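Local coordinates for protein activated BY transcription factor SSRB (Salmonella enterica, PDB 2WNW) that belongs to the family 30 glycosyl hydrolases, pairing a TIM barrel with a beta-sandwich domain, and is named for activation by the transcription factor SsrB, at residues K68-F71 / L72-F76; F76-Q79 / E80-T84; G244-D247 / W248-A252; Q277-Y280 / L281-L285. All coordinates share one frame; numbering follows the deposited sequence.

Contact 1: K68-F71 / L72-F76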
loop_
_atom_site.group_PDB
_atom_site.type_symbol
_atom_site.label_atom_id
_atom_site.label_comp_id
_atom_site.label_asym_id
_atom_site.label_seq_id
_atom_site.Cartn_x
_atom_site.Cartn_y
_atom_site.Cartn_z
ATOM N N LYS A 68 -28.969 -21.460 -20.751
ATOM C CA LYS A 68 -29.422 -20.480 -19.765
ATOM C C LYS A 68 -29.210 -21.029 -18.358
ATOM O O LYS A 68 -28.734 -20.323 -17.470
ATOM C CB LYS A 68 -30.909 -20.148 -19.953
ATOM C CG LYS A 68 -31.244 -19.353 -21.205
ATOM C CD LYS A 68 -32.715 -18.949 -21.208
ATOM C CE LYS A 68 -33.079 -18.149 -22.451
ATOM N NZ LYS A 68 -34.510 -17.731 -22.449
ATOM N N ALA A 69 -29.568 -22.294 -18.163
ATOM C CA ALA A 69 -29.423 -22.945 -16.865
ATOM C C ALA A 69 -27.956 -23.026 -16.444
ATOM O O ALA A 69 -27.614 -22.723 -15.302
ATOM C CB ALA A 69 -30.033 -24.348 -16.914
ATOM N N GLN A 70 -27.096 -23.449 -17.368
ATOM C CA GLN A 70 -25.666 -23.555 -17.082
ATOM C C GLN A 70 -25.093 -22.182 -16.731
ATOM O O GLN A 70 -24.344 -22.038 -15.761
ATOM C CB GLN A 70 -24.921 -24.125 -18.296
ATOM C CG GLN A 70 -23.410 -23.894 -18.252
ATOM C CD GLN A 70 -22.692 -24.384 -19.495
ATOM O OE1 GLN A 70 -23.128 -24.133 -20.620
ATOM N NE2 GLN A 70 -21.575 -25.077 -19.300
ATOM N N PHE A 71 -25.442 -21.181 -17.535
ATOM C CA PHE A 71 -24.972 -19.816 -17.321
ATOM C C PHE A 71 -25.328 -19.308 -15.926
ATOM O O PHE A 71 -24.466 -18.824 -15.193
ATOM C CB PHE A 71 -25.576 -18.876 -18.368
ATOM C CG PHE A 71 -25.284 -17.420 -18.119
ATOM C CD1 PHE A 71 -24.014 -16.903 -18.353
ATOM C CD2 PHE A 71 -26.268 -16.576 -17.612
ATOM C CE1 PHE A 71 -23.725 -15.564 -18.085
ATOM C CE2 PHE A 71 -25.992 -15.235 -17.339
ATOM C CZ PHE A 71 -24.717 -14.729 -17.575
ATOM N N LEU A 72 -26.603 -19.416 -15.562
ATOM C CA LEU A 72 -27.056 -18.948 -14.257
ATOM C C LEU A 72 -26.427 -19.685 -13.078
ATOM O O LEU A 72 -26.131 -19.075 -12.051
ATOM C CB LEU A 72 -28.584 -19.032 -14.165
ATOM C CG LEU A 72 -29.356 -18.095 -15.098
ATOM C CD1 LEU A 72 -30.849 -18.348 -14.949
ATOM C CD2 LEU A 72 -29.026 -16.642 -14.764
ATOM N N SER A 73 -26.224 -20.993 -13.214
ATOM C CA SER A 73 -25.615 -21.770 -12.134
ATOM C C SER A 73 -24.157 -21.369 -11.926
ATOM O O SER A 73 -23.681 -21.260 -10.797
ATOM C CB SER A 73 -25.678 -23.267 -12.450
ATOM O OG SER A 73 -27.019 -23.707 -12.567
ATOM N N LEU A 74 -23.453 -21.158 -13.033
ATOM C CA LEU A 74 -22.045 -20.778 -12.995
ATOM C C LEU A 74 -21.811 -19.492 -12.214
ATOM O O LEU A 74 -20.843 -19.369 -11.468
ATOM C CB LEU A 74 -21.527 -20.594 -14.423
ATOM C CG LEU A 74 -20.562 -21.606 -15.051
ATOM C CD1 LEU A 74 -20.492 -22.894 -14.256
ATOM C CD2 LEU A 74 -21.007 -21.853 -16.478
ATOM N N TYR A 75 -22.711 -18.536 -12.394
ATOM C CA TYR A 75 -22.592 -17.240 -11.745
ATOM C C TYR A 75 -23.315 -17.095 -10.412
ATOM O O TYR A 75 -22.780 -16.503 -9.475
ATOM C CB TYR A 75 -23.111 -16.157 -12.690
ATOM C CG TYR A 75 -22.068 -15.462 -13.537
ATOM C CD1 TYR A 75 -22.354 -15.102 -14.857
ATOM C CD2 TYR A 75 -20.836 -15.078 -13.001
ATOM C CE1 TYR A 75 -21.452 -14.371 -15.618
ATOM C CE2 TYR A 75 -19.918 -14.339 -13.760
ATOM C CZ TYR A 75 -20.239 -13.988 -15.066
ATOM O OH TYR A 75 -19.375 -13.221 -15.815
ATOM N N PHE A 76 -24.522 -17.644 -10.319
ATOM C CA PHE A 76 -25.309 -17.466 -9.110
ATOM C C PHE A 76 -25.545 -18.647 -8.182
ATOM O O PHE A 76 -26.190 -18.499 -7.144
ATOM C CB PHE A 76 -26.630 -16.815 -9.506
ATOM C CG PHE A 76 -26.446 -15.616 -10.387
ATOM C CD1 PHE A 76 -26.589 -15.719 -11.768
ATOM C CD2 PHE A 76 -26.045 -14.399 -9.844
ATOM C CE1 PHE A 76 -26.329 -14.629 -12.594
ATOM C CE2 PHE A 76 -25.782 -13.303 -10.665
ATOM C CZ PHE A 76 -25.923 -13.418 -12.039
#
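The rings of F71 and Y75 meet in an offset edge-to-face pair. Y75 turns its edge toward the face of F71, with the planes at 89° and the ring centres 5.4 Å apart. The touch is made by Y75 CD1, 3.5 Å from F71 CE1, and F71 CZ lies in the plane of the Y75 ring. The F71 ring reaches this place because its CG stands anti to the backbone N (chi1 173°). CD2, on the other flank of the F71 ring, lies 4.0 Å from CD2 of L72. Further on, CB of Y75 sits over one face of the F76 ring, near its rim.

All this belongs to helix 65-76 of the TIM-barrel domain, and the aromatic pair is one turn apart (i, i+4). The F71 ring packs on L126 of helix 124-133 and on I352. Y75 is buried, its ring also stacks on Y83, and its OH is hydrogen-bonded to L333 O.

On another side of the helix, Q70 and L74 lie side by side and point the same way. Q70 CG is 3.6 Å from L74 CD2, and both side chains touch L361. A69 O takes two bonds from S73, from N and from OG, each at 3.0 Å. The two donors come from opposite faces of the carbonyl plane. The Y75 N to F71 O bond is weak at 3.3 Å.

Contact 2: F76-Q79 / E80-T84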
loop_
_atom_site.group_PDB
_atom_site.type_symbol
_atom_site.label_atom_id
_atom_site.label_comp_id
_atom_site.label_asym_id
_atom_site.label_seq_id
_atom_site.Cartn_x
_atom_site.Cartn_y
_atom_site.Cartn_z
ATOM N N PHE A 76 -24.522 -17.644 -10.319
ATOM C CA PHE A 76 -25.309 -17.466 -9.110
ATOM C C PHE A 76 -25.545 -18.647 -8.182
ATOM O O PHE A 76 -26.190 -18.499 -7.144
ATOM C CB PHE A 76 -26.630 -16.815 -9.506
ATOM C CG PHE A 76 -26.446 -15.616 -10.387
ATOM C CD1 PHE A 76 -26.589 -15.719 -11.768
ATOM C CD2 PHE A 76 -26.045 -14.399 -9.844
ATOM C CE1 PHE A 76 -26.329 -14.629 -12.594
ATOM C CE2 PHE A 76 -25.782 -13.303 -10.665
ATOM C CZ PHE A 76 -25.923 -13.418 -12.039
ATOM N N SER A 77 -25.022 -19.812 -8.541
ATOM C CA SER A 77 -25.166 -20.985 -7.687
ATOM C C SER A 77 -24.258 -20.794 -6.480
ATOM O O SER A 77 -23.137 -20.300 -6.611
ATOM C CB SER A 77 -24.750 -22.253 -8.437
ATOM O OG SER A 77 -24.544 -23.327 -7.535
ATOM N N ALA A 78 -24.745 -21.179 -5.305
ATOM C CA ALA A 78 -23.968 -21.056 -4.081
ATOM C C ALA A 78 -22.743 -21.965 -4.134
ATOM O O ALA A 78 -21.779 -21.767 -3.393
ATOM C CB ALA A 78 -24.832 -21.411 -2.880
ATOM N N GLN A 79 -22.787 -22.964 -5.013
ATOM C CA GLN A 79 -21.680 -23.898 -5.166
ATOM C C GLN A 79 -20.721 -23.471 -6.272
ATOM O O GLN A 79 -19.703 -24.120 -6.506
ATOM C CB GLN A 79 -22.204 -25.309 -5.447
ATOM C CG GLN A 79 -22.912 -25.939 -4.256
ATOM C CD GLN A 79 -24.252 -25.290 -3.963
ATOM O OE1 GLN A 79 -24.664 -25.186 -2.806
ATOM N NE2 GLN A 79 -24.947 -24.863 -5.013
ATOM N N GLU A 80 -21.053 -22.379 -6.955
ATOM C CA GLU A 80 -20.196 -21.860 -8.015
ATOM C C GLU A 80 -19.734 -20.456 -7.631
ATOM O O GLU A 80 -19.277 -20.247 -6.510
ATOM C CB GLU A 80 -20.939 -21.846 -9.354
ATOM C CG GLU A 80 -21.203 -23.236 -9.923
ATOM C CD GLU A 80 -19.940 -23.935 -10.409
ATOM O OE1 GLU A 80 -20.032 -25.125 -10.779
ATOM O OE2 GLU A 80 -18.860 -23.306 -10.429
ATOM N N HIS A 81 -19.859 -19.487 -8.533
ATOM C CA HIS A 81 -19.401 -18.145 -8.209
ATOM C C HIS A 81 -20.167 -17.441 -7.107
ATOM O O HIS A 81 -19.665 -16.487 -6.526
ATOM C CB HIS A 81 -19.345 -17.268 -9.460
ATOM C CG HIS A 81 -18.022 -17.321 -10.156
ATOM N ND1 HIS A 81 -17.542 -16.288 -10.930
ATOM C CD2 HIS A 81 -17.065 -18.280 -10.172
ATOM C CE1 HIS A 81 -16.344 -16.604 -11.389
ATOM N NE2 HIS A 81 -16.031 -17.808 -10.945
ATOM N N ASN A 82 -21.378 -17.908 -6.820
ATOM C CA ASN A 82 -22.173 -17.334 -5.739
ATOM C C ASN A 82 -22.214 -15.804 -5.731
ATOM O O ASN A 82 -22.023 -15.183 -4.688
ATOM C CB ASN A 82 -21.618 -17.842 -4.399
ATOM C CG ASN A 82 -22.445 -17.394 -3.213
ATOM O OD1 ASN A 82 -23.651 -17.627 -3.163
ATOM N ND2 ASN A 82 -21.796 -16.749 -2.243
ATOM N N TYR A 83 -22.461 -15.194 -6.887
ATOM C CA TYR A 83 -22.523 -13.738 -6.961
ATOM C C TYR A 83 -23.559 -13.205 -5.980
ATOM O O TYR A 83 -24.692 -13.684 -5.939
ATOM C CB TYR A 83 -22.851 -13.279 -8.387
ATOM C CG TYR A 83 -21.635 -13.027 -9.264
ATOM C CD1 TYR A 83 -21.770 -12.419 -10.513
ATOM C CD2 TYR A 83 -20.348 -13.363 -8.832
ATOM C CE1 TYR A 83 -20.659 -12.148 -11.309
ATOM C CE2 TYR A 83 -19.224 -13.094 -9.626
ATOM C CZ TYR A 83 -19.390 -12.484 -10.862
ATOM O OH TYR A 83 -18.294 -12.194 -11.644
ATOM N N THR A 84 -23.158 -12.206 -5.197
ATOM C CA THR A 84 -24.024 -11.615 -4.188
ATOM C C THR A 84 -24.342 -10.141 -4.426
ATOM O O THR A 84 -25.136 -9.547 -3.695
ATOM C CB THR A 84 -23.397 -11.779 -2.793
ATOM O OG1 THR A 84 -22.067 -11.242 -2.799
ATOM C CG2 THR A 84 -23.328 -13.248 -2.421
HETATM O O HOH W 1 -26.078 -18.122 -4.273
#
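S77 and E80 close a type I beta turn, and S77 supplies both of its main acceptors. S77 O takes the turn bond from E80 N at 3.0 Å (N-H...O 155°). The donor stands well above the carbonyl plane, not on a lone pair. N82 N also approaches S77 O at 3.0 Å, but at 127° this second bond is weak.

The hydroxyl of S77 serves the first half of the turn. S77 OG accepts from Q79 N at 3.1 Å, which makes an ST turn. It lies anti to the backbone N of S77 (chi1 164°), on the carbonyl side, where it faces the chain ahead. The Q79 side chain folds back at chi2, and its NE2 adds a weak bond to S77 OG.

A water joins the two arms of the loop. It donates to F76 O at 2.9 Å and to N82 OD1 at 2.7 Å. N82 OD1 also lies 3.6 Å from A78 CA. The E80 carboxylate is paired outside the loop, where OE2 forms a salt bridge with R375. Y83 O accepts from N134 ND2.

The apolar part joins F76 and Y83. F76 CD2 meets Y83 CB at 3.7 Å, and the two side chains cross obliquely. The loop links helix 65-76 to barrel strand 85-90. One carbonyl, one hydroxyl and one water thus do most of the polar work across this turn, and the E80 charge is probably balanced by R375 rather than within the loop.

Contact 3: G244-D247 / W248-A252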
loop_
_atom_site.group_PDB
_atom_site.type_symbol
_atom_site.label_atom_id
_atom_site.label_comp_id
_atom_site.label_asym_id
_atom_site.label_seq_id
_atom_site.Cartn_x
_atom_site.Cartn_y
_atom_site.Cartn_z
ATOM N N GLY A 244 -9.762 10.729 -9.149
ATOM C CA GLY A 244 -10.428 11.912 -8.619
ATOM C C GLY A 244 -11.223 11.659 -7.351
ATOM O O GLY A 244 -12.015 12.500 -6.912
ATOM N N LEU A 245 -10.992 10.500 -6.752
ATOM C CA LEU A 245 -11.692 10.073 -5.545
ATOM C C LEU A 245 -11.625 11.028 -4.343
ATOM O O LEU A 245 -12.659 11.452 -3.815
ATOM C CB LEU A 245 -11.165 8.694 -5.144
ATOM C CG LEU A 245 -12.040 7.733 -4.347
ATOM C CD1 LEU A 245 -13.416 7.619 -4.979
ATOM C CD2 LEU A 245 -11.349 6.369 -4.310
ATOM N N VAL A 246 -10.416 11.363 -3.905
ATOM C CA VAL A 246 -10.259 12.240 -2.750
ATOM C C VAL A 246 -10.785 13.656 -2.977
ATOM O O VAL A 246 -11.476 14.208 -2.115
ATOM C CB VAL A 246 -8.784 12.297 -2.296
ATOM C CG1 VAL A 246 -8.629 13.272 -1.138
ATOM C CG2 VAL A 246 -8.324 10.903 -1.868
ATOM N N ASP A 247 -10.471 14.243 -4.130
ATOM C CA ASP A 247 -10.924 15.600 -4.434
ATOM C C ASP A 247 -12.446 15.725 -4.348
ATOM O O ASP A 247 -12.974 16.677 -3.767
ATOM C CB ASP A 247 -10.471 16.031 -5.836
ATOM C CG ASP A 247 -8.957 16.120 -5.972
ATOM O OD1 ASP A 247 -8.296 16.613 -5.035
ATOM O OD2 ASP A 247 -8.427 15.712 -7.032
ATOM N N TRP A 248 -13.145 14.759 -4.936
ATOM C CA TRP A 248 -14.604 14.752 -4.951
ATOM C C TRP A 248 -15.189 14.524 -3.564
ATOM O O TRP A 248 -16.104 15.234 -3.139
ATOM C CB TRP A 248 -15.093 13.662 -5.898
ATOM C CG TRP A 248 -16.522 13.790 -6.311
ATOM C CD1 TRP A 248 -17.594 13.123 -5.788
ATOM C CD2 TRP A 248 -17.023 14.560 -7.405
ATOM N NE1 TRP A 248 -18.731 13.420 -6.502
ATOM C CE2 TRP A 248 -18.408 14.302 -7.500
ATOM C CE3 TRP A 248 -16.434 15.442 -8.322
ATOM C CZ2 TRP A 248 -19.215 14.894 -8.478
ATOM C CZ3 TRP A 248 -17.237 16.029 -9.297
ATOM C CH2 TRP A 248 -18.611 15.751 -9.365
ATOM N N ALA A 249 -14.659 13.527 -2.863
ATOM C CA ALA A 249 -15.134 13.208 -1.524
ATOM C C ALA A 249 -14.989 14.414 -0.599
ATOM O O ALA A 249 -15.896 14.731 0.172
ATOM C CB ALA A 249 -14.351 12.011 -0.963
ATOM N N GLU A 250 -13.848 15.087 -0.690
ATOM C CA GLU A 250 -13.568 16.254 0.145
ATOM C C GLU A 250 -14.641 17.329 -0.029
ATOM O O GLU A 250 -15.158 17.872 0.946
ATOM C CB GLU A 250 -12.200 16.832 -0.222
ATOM C CG GLU A 250 -11.642 17.829 0.777
ATOM C CD GLU A 250 -10.246 18.289 0.395
ATOM O OE1 GLU A 250 -9.526 17.506 -0.258
ATOM O OE2 GLU A 250 -9.865 19.421 0.754
ATOM N N LEU A 251 -14.962 17.633 -1.281
ATOM C CA LEU A 251 -15.970 18.638 -1.591
ATOM C C LEU A 251 -17.363 18.182 -1.194
ATOM O O LEU A 251 -18.145 18.954 -0.643
ATOM C CB LEU A 251 -15.945 18.954 -3.090
ATOM C CG LEU A 251 -14.924 19.977 -3.597
ATOM C CD1 LEU A 251 -13.652 19.911 -2.785
ATOM C CD2 LEU A 251 -14.647 19.722 -5.065
ATOM N N ALA A 252 -17.670 16.921 -1.470
ATOM C CA ALA A 252 -18.986 16.377 -1.164
ATOM C C ALA A 252 -19.330 16.315 0.324
ATOM O O ALA A 252 -20.385 16.790 0.741
ATOM C CB ALA A 252 -19.124 14.989 -1.787
#
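W248 N bonds to G244 O at 3.2 Å and opens the first turn of helix 245-252, which packs on the outside of the TIM barrel. G244 holds the N-cap position. The next two bonds are A249 N to L245 O at 3.0 Å and E250 N to V246 O at 2.9 Å. All four bonds are similarly straight; the fourth, L251 N to D247 O, is weak because it is long, 3.3 Å.

The close packing is on the barrel side. L245 and A249 face L265 of strand 264-268 and L281 of helix 275-284. A249 CB also sits 3.4 Å from L245 O within its own helix. W248 holds its CG anti to the backbone N (chi1 -163°), and the indole runs away from residues 244-247. Its ring meets W238, and NE1 is hydrogen-bonded to E213. W248 CB stays behind, 3.4 Å from G244 O.

The other side is more open and polar, and the second subunit meets it: V246 and D247 pack on its L37. The carboxylates of D247 and E250 stand near each other, OD1 to OE1 5.0 Å, without touching. R39 of the second subunit forms salt bridges with both, and would probably offset their mutual repulsion. H40 of that subunit adds a hydrogen bond to E250 OE1. L251, though exposed, touches V210 of helix 210-227; its CD1 lies 3.4 Å from D247 O.

Contact 4: Q277-Y280 / L281-L285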
loop_
_atom_site.group_PDB
_atom_site.type_symbol
_atom_site.label_atom_id
_atom_site.label_comp_id
_atom_site.label_asym_id
_atom_site.label_seq_id
_atom_site.Cartn_x
_atom_site.Cartn_y
_atom_site.Cartn_z
ATOM N N GLN A 277 -5.645 6.562 -2.731
ATOM C CA GLN A 277 -6.812 7.416 -2.526
ATOM C C GLN A 277 -7.937 6.660 -1.833
ATOM O O GLN A 277 -8.713 7.247 -1.078
ATOM C CB GLN A 277 -7.282 8.019 -3.855
ATOM C CG GLN A 277 -6.295 9.061 -4.383
ATOM C CD GLN A 277 -6.881 9.956 -5.449
ATOM O OE1 GLN A 277 -8.013 10.428 -5.327
ATOM N NE2 GLN A 277 -6.104 10.213 -6.499
ATOM N N ILE A 278 -8.021 5.357 -2.076
ATOM C CA ILE A 278 -9.036 4.544 -1.414
ATOM C C ILE A 278 -8.659 4.479 0.064
ATOM O O ILE A 278 -9.491 4.707 0.942
ATOM C CB ILE A 278 -9.064 3.101 -1.950
ATOM C CG1 ILE A 278 -9.356 3.092 -3.450
ATOM C CG2 ILE A 278 -10.139 2.300 -1.213
ATOM C CD1 ILE A 278 -9.286 1.707 -4.051
ATOM N N GLN A 279 -7.389 4.179 0.327
ATOM C CA GLN A 279 -6.893 4.069 1.696
ATOM C C GLN A 279 -7.056 5.347 2.514
ATOM O O GLN A 279 -7.440 5.293 3.684
ATOM C CB GLN A 279 -5.423 3.645 1.693
ATOM C CG GLN A 279 -4.882 3.367 3.081
ATOM C CD GLN A 279 -3.748 2.372 3.063
ATOM O OE1 GLN A 279 -2.667 2.655 2.546
ATOM N NE2 GLN A 279 -3.993 1.189 3.619
ATOM N N TYR A 280 -6.771 6.492 1.904
ATOM C CA TYR A 280 -6.908 7.768 2.603
ATOM C C TYR A 280 -8.363 7.978 3.027
ATOM O O TYR A 280 -8.638 8.371 4.159
ATOM C CB TYR A 280 -6.471 8.930 1.703
ATOM C CG TYR A 280 -6.439 10.273 2.410
ATOM C CD1 TYR A 280 -5.470 10.554 3.375
ATOM C CD2 TYR A 280 -7.376 11.262 2.116
ATOM C CE1 TYR A 280 -5.436 11.786 4.029
ATOM C CE2 TYR A 280 -7.353 12.497 2.764
ATOM C CZ TYR A 280 -6.381 12.753 3.717
ATOM O OH TYR A 280 -6.351 13.972 4.357
ATOM N N LEU A 281 -9.295 7.724 2.114
ATOM C CA LEU A 281 -10.709 7.897 2.433
ATOM C C LEU A 281 -11.183 6.862 3.447
ATOM O O LEU A 281 -12.087 7.127 4.244
ATOM C CB LEU A 281 -11.569 7.811 1.165
ATOM C CG LEU A 281 -11.430 8.948 0.144
ATOM C CD1 LEU A 281 -12.543 8.813 -0.891
ATOM C CD2 LEU A 281 -11.526 10.306 0.833
ATOM N N ALA A 282 -10.578 5.680 3.415
ATOM C CA ALA A 282 -10.951 4.625 4.349
ATOM C C ALA A 282 -10.578 5.057 5.766
ATOM O O ALA A 282 -11.245 4.693 6.732
ATOM C CB ALA A 282 -10.238 3.326 3.991
ATOM N N GLN A 283 -9.514 5.841 5.883
ATOM C CA GLN A 283 -9.063 6.312 7.188
ATOM C C GLN A 283 -9.814 7.574 7.618
ATOM O O GLN A 283 -10.093 7.760 8.802
ATOM C CB GLN A 283 -7.552 6.570 7.150
ATOM C CG GLN A 283 -6.750 5.350 6.696
ATOM C CD GLN A 283 -5.278 5.649 6.458
ATOM O OE1 GLN A 283 -4.925 6.659 5.844
ATOM N NE2 GLN A 283 -4.409 4.756 6.926
ATOM N N CYS A 284 -10.151 8.428 6.653
ATOM C CA CYS A 284 -10.866 9.673 6.934
ATOM C C CYS A 284 -12.380 9.503 7.066
ATOM O O CYS A 284 -13.027 10.230 7.821
ATOM C CB CYS A 284 -10.567 10.706 5.843
ATOM S SG CYS A 284 -8.857 11.302 5.846
ATOM N N LEU A 285 -12.940 8.550 6.331
ATOM C CA LEU A 285 -14.377 8.286 6.366
ATOM C C LEU A 285 -14.614 6.817 6.699
ATOM O O LEU A 285 -15.185 6.068 5.900
ATOM C CB LEU A 285 -14.996 8.611 5.007
ATOM C CG LEU A 285 -14.833 10.058 4.539
ATOM C CD1 LEU A 285 -15.282 10.180 3.087
ATOM C CD2 LEU A 285 -15.649 10.980 5.436
#
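Helix 275-284 is the helix of a beta-alpha-beta unit of the TIM barrel, between strands 264-268 and 289-294, and Y280 and C284 meet on its last turn. The sulfur of C284 lies over one face of the Y280 ring, 3.7 Å from the ring centre and 18° off the normal. It is offset toward the CE2-CZ bond, with SG 3.6 Å from Y280 CZ. The phenol ring comes beneath the sulfur because its CG is anti to the backbone N (chi1 -174°), which swings it along the helix toward C284.

Beside it, the amides of Q279 and Q283 have planes only 18° apart. Q283 CD is 4.1 Å from Q279 CG, and Q283 CG presses on Q279 O at 3.1 Å.

The backbone changes toward the end. A282 N bonds to I278 O at 2.9 Å, in the carbonyl plane. Q283 N divides between Q279 O and, weakly, Y280 O, while C284 N also bonds to Y280 O. L285 is the first residue to leave the helix.

I278, L281 and A282 pack on L290 of strand 289-294. On the subunit side, the Y280 ring meets H40 of the second subunit. The sulfur-aromatic contact is weakly polar, so dispersion probably contributes much of what holds the sulfur against the ring, while the ring also helps build the interface.

How the contacts relate
All four contacts lie in the TIM-barrel domain, in chain order 1, 2, 3, 4. Contacts 1 and 2 are continuous: they share F76, and their centres are 9 Å apart. The loop folds back on the helix end, with probable backbone hydrogen bonds between L74 and H81 and between Y75 and Y83. Contacts 3 and 4 form the second pair, with centres 11 Å apart on neighbouring helices 245-252 and 275-284. Q277 OE1 meets V246 N, and L281 packs on L245 and A249. The two pairs lie on opposite sides of the chain's centre, 30 to 38 Å apart between centres. Contacts 1 and 2 thus pack within the chain; 3 and 4 also build the dimer interface.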